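Local atomic coordinates of possible substrate binding protein of ABC transporter system (Rhodopseudomonas palustris, PDB entry 3N0X), a protein that probably binds branched-chain amino acids or related small substrates and delivers them to an ABC-type importer. Residues A[88-93]-A[117-122]; A[109-114]-A[332-337]. All blocks are in the same frame, centred on the assembly; numbering follows the deposited sequence.

How the interactions relate
Following the chain from the N terminus, residues 88-93 of helix 83-96 come first, then 109-114, 117-122 and, much later, 332-337. Interaction 1 closes a local loop of 23 residues that includes strand 100-102, and packs the helix onto edge strand 119-121 of the six-stranded sheet. Interaction 2 starts inside that loop and closes over 217 residues, among them the whole four-stranded parallel sheet, so the two contacts cross rather than nest. They also touch: Ile119 O probably accepts a hydrogen bond from His333 ND1, and Arg121 NE probably donates one to Gln334 OE1. Helix, sheet edge and the loop leading into strand 335-345 are thereby tied together.

Interaction 1: A[88-93]-A[117-122]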
loop_
_atom_site.group_PDB
_atom_site.type_symbol
_atom_site.label_atom_id
_atom_site.label_comp_id
_atom_site.label_asym_id
_atom_site.label_seq_id
_atom_site.Cartn_x
_atom_site.Cartn_y
_atom_site.Cartn_z
ATOM N N ALA A 88 1.833 7.889 15.781
ATOM C CA ALA A 88 2.034 8.053 17.209
ATOM C C ALA A 88 3.196 7.220 17.718
ATOM O O ALA A 88 3.853 7.587 18.695
ATOM C CB ALA A 88 0.770 7.672 18.009
ATOM N N ASP A 89 3.427 6.090 17.066
ATOM C CA ASP A 89 4.475 5.169 17.483
ATOM C C ASP A 89 5.894 5.573 17.069
ATOM O O ASP A 89 6.848 5.073 17.646
ATOM C CB ASP A 89 4.220 3.773 16.917
ATOM C CG ASP A 89 3.024 3.100 17.503
ATOM O OD1 ASP A 89 2.518 3.555 18.552
ATOM O OD2 ASP A 89 2.539 2.142 16.836
ATOM N N LEU A 90 6.037 6.433 16.059
ATOM C CA LEU A 90 7.374 6.685 15.521
ATOM C C LEU A 90 8.362 7.186 16.605
ATOM O O LEU A 90 9.482 6.709 16.681
ATOM C CB LEU A 90 7.333 7.637 14.326
ATOM C CG LEU A 90 6.327 7.270 13.239
ATOM C CD1 LEU A 90 6.441 8.314 12.092
ATOM C CD2 LEU A 90 6.498 5.870 12.696
ATOM N N PRO A 91 7.937 8.134 17.474
ATOM C CA PRO A 91 8.868 8.623 18.501
ATOM C C PRO A 91 9.276 7.559 19.515
ATOM O O PRO A 91 10.335 7.683 20.140
ATOM C CB PRO A 91 8.070 9.757 19.200
ATOM C CG PRO A 91 7.041 10.108 18.259
ATOM C CD PRO A 91 6.717 8.944 17.427
ATOM N N VAL A 92 8.456 6.521 19.675
ATOM C CA VAL A 92 8.787 5.415 20.580
ATOM C C VAL A 92 9.996 4.622 20.074
ATOM O O VAL A 92 10.859 4.202 20.846
ATOM C CB VAL A 92 7.567 4.493 20.794
ATOM C CG1 VAL A 92 7.911 3.363 21.742
ATOM C CG2 VAL A 92 6.379 5.329 21.309
ATOM N N ALA A 93 10.052 4.422 18.763
ATOM C CA ALA A 93 11.213 3.787 18.171
ATOM C C ALA A 93 12.485 4.575 18.461
ATOM O O ALA A 93 13.492 4.016 18.886
ATOM C CB ALA A 93 11.019 3.605 16.646
ATOM N N ARG A 117 15.194 8.337 11.917
ATOM C CA ARG A 117 16.161 7.366 11.409
ATOM C C ARG A 117 15.893 5.900 11.767
ATOM O O ARG A 117 16.446 5.009 11.143
ATOM C CB ARG A 117 17.586 7.748 11.849
ATOM C CG ARG A 117 17.810 7.631 13.339
ATOM C CD ARG A 117 19.035 8.363 13.793
ATOM N NE ARG A 117 20.239 7.775 13.206
ATOM C CZ ARG A 117 20.896 6.740 13.712
ATOM N NH1 ARG A 117 20.512 6.175 14.852
ATOM N NH2 ARG A 117 21.961 6.258 13.078
ATOM N N TYR A 118 15.081 5.656 12.786
ATOM C CA TYR A 118 14.745 4.293 13.221
ATOM C C TYR A 118 13.551 3.698 12.460
ATOM O O TYR A 118 13.196 2.539 12.666
ATOM C CB TYR A 118 14.433 4.304 14.734
ATOM C CG TYR A 118 15.672 4.705 15.540
ATOM C CD1 TYR A 118 16.625 3.774 15.877
ATOM C CD2 TYR A 118 15.870 6.013 15.944
ATOM C CE1 TYR A 118 17.769 4.114 16.567
ATOM C CE2 TYR A 118 17.016 6.368 16.626
ATOM C CZ TYR A 118 17.974 5.418 16.947
ATOM O OH TYR A 118 19.142 5.716 17.642
ATOM N N ILE A 119 12.951 4.503 11.603
ATOM C CA ILE A 119 11.755 4.131 10.844
ATOM C C ILE A 119 12.115 3.670 9.427
ATOM O O ILE A 119 12.776 4.386 8.667
ATOM C CB ILE A 119 10.747 5.325 10.762
ATOM C CG1 ILE A 119 10.450 5.918 12.135
ATOM C CG2 ILE A 119 9.433 4.899 10.017
ATOM C CD1 ILE A 119 10.048 4.925 13.198
ATOM N N PHE A 120 11.678 2.448 9.100
ATOM C CA PHE A 120 11.701 1.929 7.745
ATOM C C PHE A 120 10.252 1.584 7.389
ATOM O O PHE A 120 9.382 1.488 8.245
ATOM C CB PHE A 120 12.596 0.708 7.603
ATOM C CG PHE A 120 14.075 0.999 7.720
ATOM C CD1 PHE A 120 14.662 1.249 8.976
ATOM C CD2 PHE A 120 14.859 1.103 6.599
ATOM C CE1 PHE A 120 16.016 1.523 9.063
ATOM C CE2 PHE A 120 16.205 1.363 6.696
ATOM C CZ PHE A 120 16.782 1.583 7.916
ATOM N N ARG A 121 9.972 1.437 6.105
ATOM C CA ARG A 121 8.606 1.098 5.692
ATOM C C ARG A 121 8.612 0.147 4.522
ATOM O O ARG A 121 9.117 0.487 3.460
ATOM C CB ARG A 121 7.791 2.341 5.328
ATOM C CG ARG A 121 6.406 1.940 4.785
ATOM C CD ARG A 121 5.329 2.914 4.991
ATOM N NE ARG A 121 5.629 4.256 4.496
ATOM C CZ ARG A 121 4.814 5.294 4.727
ATOM N NH1 ARG A 121 3.705 5.105 5.373
ATOM N NH2 ARG A 121 5.137 6.526 4.335
ATOM N N THR A 122 7.968 -1.016 4.706
ATOM C CA THR A 122 7.708 -1.946 3.610
ATOM C C THR A 122 6.363 -1.667 2.891
ATOM O O THR A 122 6.268 -1.923 1.690
ATOM C CB THR A 122 7.757 -3.398 4.079
ATOM O OG1 THR A 122 6.860 -3.583 5.186
ATOM C CG2 THR A 122 9.147 -3.789 4.482
#
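Leu90 and Ile119 carry the apolar part of this buried contact, their side chains crossing at about a right angle. The closest pair is Leu90 CD2 and Ile119 CD1, at 3.7 Å, while Ile119 CG1 lies 4.0 Å from Leu90 CD2. With CG1 of Ile119 beside its backbone N (chi1 -51°) and the chain bent again at chi2, CD1 is brought to the helix, where it also meets Ala93 CB at 3.8 Å. The methyl thus sits against both Leu90 and Ala93, residues three apart on the same side of the helix. Tyr118 adds to this apolar group through its CB, 4.0 Å from Ala93 CB. A branched leucine reaches across to the strand from its place; alanine suits the next turn because its short side chain lets the backbones approach, the CA atoms of Ala93 and Tyr118 being 6.1 Å apart.

Helix 83-96 connects the parallel strands 76-79 and 100-102, a beta-alpha-beta unit of the Rossmann-like sheet found in the lobes of periplasmic binding proteins. Here it reaches past strand 100-102 to strand 119-121, the edge of the sheet. Leu100 and Val102 pair with this edge strand through backbone hydrogen bonds, and the side chains of Ala93 and Ile119 touch Leu100 and Val102, respectively.

The contact of the Tyr118 ring is of another kind. Ala93 O lies 4.0 Å above one face of the ring, offset toward its rim, and the ring leads off from the helix toward Thr307 and Glu308 of helix 307-314.

Polar ties lie beside the apolar surface rather than within it. No hydrogen bond joins the two segments directly; instead Asn116 bridges them, its ND2 bonding to Leu90 O and its OD1 to Tyr118 N.

Interaction 2: A[109-114]-A[332-337]; sequences QITGEK and DHQALQ
Thr111, in the loop between strands 100-102 and 119-121, and Asp332, in the loop before strand 335-345, bring their CA atoms within 5.8 Å. Thr111 CG2, beside its backbone N, rests 3.5 Å from Asp332 O, while OG1 (chi1 48°) lies 3.5 Å from Gln334 OE1, the two oxygens side by side because both accept from the Arg121 guanidinium, OG1 from NH2 and OE1 from NE. The hydroxyl, bonded to Arg121 and to a water, is what the site uses; the methyl fills the space beside Asp332 O. Two waters span the gap: the one on Thr111 OG1 donates to Asp332 OD2 at 2.8 Å, and the one donating to Thr111 O is 2.7 Å from Asp332 OD2. Asp332 OD2 also forms a salt bridge with Arg329.

The Gln334 chain, crossing Thr111 at about a right angle, bends at chi2 (64°). Its NE2 donates to Gly123 O and, at 3.2 Å from above the carbonyl plane, to Ala335 O. A leucine here is likely to leave Arg121 NE without its acceptor and Gly123 O without the Gln334 donor, while Ala335 O would keep Gln337 NE2. The guanidinium and the waters, rather than direct bonds, supply the polar link between these two distant loops.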
loop_
_atom_site.group_PDB
_atom_site.type_symbol
_atom_site.label_atom_id
_atom_site.label_comp_id
_atom_site.label_asym_id
_atom_site.label_seq_id
_atom_site.Cartn_x
_atom_site.Cartn_y
_atom_site.Cartn_z
ATOM N N GLN A 109 3.339 10.960 5.627
ATOM C CA GLN A 109 4.123 11.672 6.654
ATOM C C GLN A 109 5.081 10.751 7.429
ATOM O O GLN A 109 6.071 11.244 7.993
ATOM C CB GLN A 109 3.179 12.424 7.627
ATOM C CG GLN A 109 2.286 13.505 6.960
ATOM C CD GLN A 109 1.091 12.942 6.076
ATOM O OE1 GLN A 109 0.685 11.752 6.173
ATOM N NE2 GLN A 109 0.544 13.819 5.196
ATOM N N ILE A 110 4.804 9.444 7.448
ATOM C CA ILE A 110 5.624 8.483 8.156
ATOM C C ILE A 110 7.046 8.462 7.621
ATOM O O ILE A 110 7.980 8.274 8.401
ATOM C CB ILE A 110 4.965 7.101 8.136
ATOM C CG1 ILE A 110 3.692 7.159 8.983
ATOM C CG2 ILE A 110 5.939 5.974 8.583
ATOM C CD1 ILE A 110 2.775 5.900 8.875
ATOM N N THR A 111 7.207 8.632 6.315
ATOM C CA THR A 111 8.533 8.724 5.718
ATOM C C THR A 111 8.841 10.166 5.264
ATOM O O THR A 111 9.796 10.397 4.487
ATOM C CB THR A 111 8.714 7.761 4.547
ATOM O OG1 THR A 111 7.592 7.861 3.646
ATOM C CG2 THR A 111 8.854 6.309 5.049
ATOM N N GLY A 112 8.063 11.109 5.765
ATOM C CA GLY A 112 8.221 12.507 5.431
ATOM C C GLY A 112 8.501 13.350 6.656
ATOM O O GLY A 112 9.489 13.149 7.348
ATOM N N GLU A 113 7.576 14.264 6.937
ATOM C CA GLU A 113 7.729 15.257 7.991
ATOM C C GLU A 113 7.886 14.648 9.377
ATOM O O GLU A 113 8.521 15.248 10.245
ATOM C CB GLU A 113 6.492 16.188 8.002
ATOM C CG GLU A 113 6.362 17.083 6.759
ATOM N N LYS A 114 7.315 13.457 9.581
ATOM C CA LYS A 114 7.300 12.841 10.914
ATOM C C LYS A 114 8.288 11.690 11.043
ATOM O O LYS A 114 8.354 11.008 12.068
ATOM C CB LYS A 114 5.888 12.338 11.235
ATOM C CG LYS A 114 4.864 13.450 11.289
ATOM C CD LYS A 114 5.141 14.438 12.358
ATOM C CE LYS A 114 4.204 15.634 12.296
ATOM N NZ LYS A 114 4.637 16.671 13.290
ATOM N N ASP A 332 15.132 8.100 2.825
ATOM C CA ASP A 332 13.877 8.131 3.626
ATOM C C ASP A 332 13.377 6.779 4.105
ATOM O O ASP A 332 12.317 6.689 4.753
ATOM C CB ASP A 332 12.744 8.876 2.872
ATOM C CG ASP A 332 12.310 8.192 1.599
ATOM O OD1 ASP A 332 12.948 7.187 1.211
ATOM O OD2 ASP A 332 11.308 8.680 0.988
ATOM N N HIS A 333 14.183 5.756 3.831
ATOM C CA HIS A 333 13.906 4.386 4.281
ATOM C C HIS A 333 12.580 3.808 3.788
ATOM O O HIS A 333 12.079 2.856 4.366
ATOM C CB HIS A 333 13.917 4.306 5.809
ATOM C CG HIS A 333 15.218 4.679 6.446
ATOM N ND1 HIS A 333 15.361 4.725 7.819
ATOM C CD2 HIS A 333 16.426 4.988 5.918
ATOM C CE1 HIS A 333 16.617 5.035 8.110
ATOM N NE2 HIS A 333 17.281 5.223 6.978
ATOM N N GLN A 334 12.031 4.367 2.716
ATOM C CA GLN A 334 10.795 3.854 2.097
ATOM C C GLN A 334 11.155 2.740 1.124
ATOM O O GLN A 334 12.086 2.878 0.324
ATOM C CB GLN A 334 10.105 4.961 1.316
ATOM C CG GLN A 334 8.912 4.503 0.488
ATOM C CD GLN A 334 7.755 3.953 1.340
ATOM O OE1 GLN A 334 7.328 4.602 2.283
ATOM N NE2 GLN A 334 7.268 2.732 1.022
ATOM N N ALA A 335 10.444 1.622 1.216
ATOM C CA ALA A 335 10.605 0.560 0.229
ATOM C C ALA A 335 10.054 1.022 -1.118
ATOM O O ALA A 335 8.849 1.153 -1.289
ATOM C CB ALA A 335 9.902 -0.738 0.670
ATOM N N LEU A 336 10.951 1.155 -2.083
ATOM C CA LEU A 336 10.553 1.272 -3.471
ATOM C C LEU A 336 10.144 -0.128 -3.947
ATOM O O LEU A 336 10.701 -1.122 -3.519
ATOM C CB LEU A 336 11.681 1.823 -4.293
ATOM C CG LEU A 336 12.153 3.214 -3.825
ATOM C CD1 LEU A 336 13.211 3.696 -4.832
ATOM C CD2 LEU A 336 10.991 4.225 -3.653
ATOM N N GLN A 337 9.149 -0.181 -4.816
ATOM C CA GLN A 337 8.530 -1.441 -5.186
ATOM C C GLN A 337 7.751 -1.255 -6.475
ATOM O O GLN A 337 7.351 -0.151 -6.833
ATOM C CB GLN A 337 7.614 -1.915 -4.046
ATOM C CG GLN A 337 6.503 -0.898 -3.639
ATOM C CD GLN A 337 5.844 -1.283 -2.362
ATOM O OE1 GLN A 337 4.893 -2.075 -2.374
ATOM N NE2 GLN A 337 6.374 -0.772 -1.230
HETATM O O HOH W 1 8.616 7.942 1.090
HETATM O O HOH W 2 10.012 10.857 1.886
#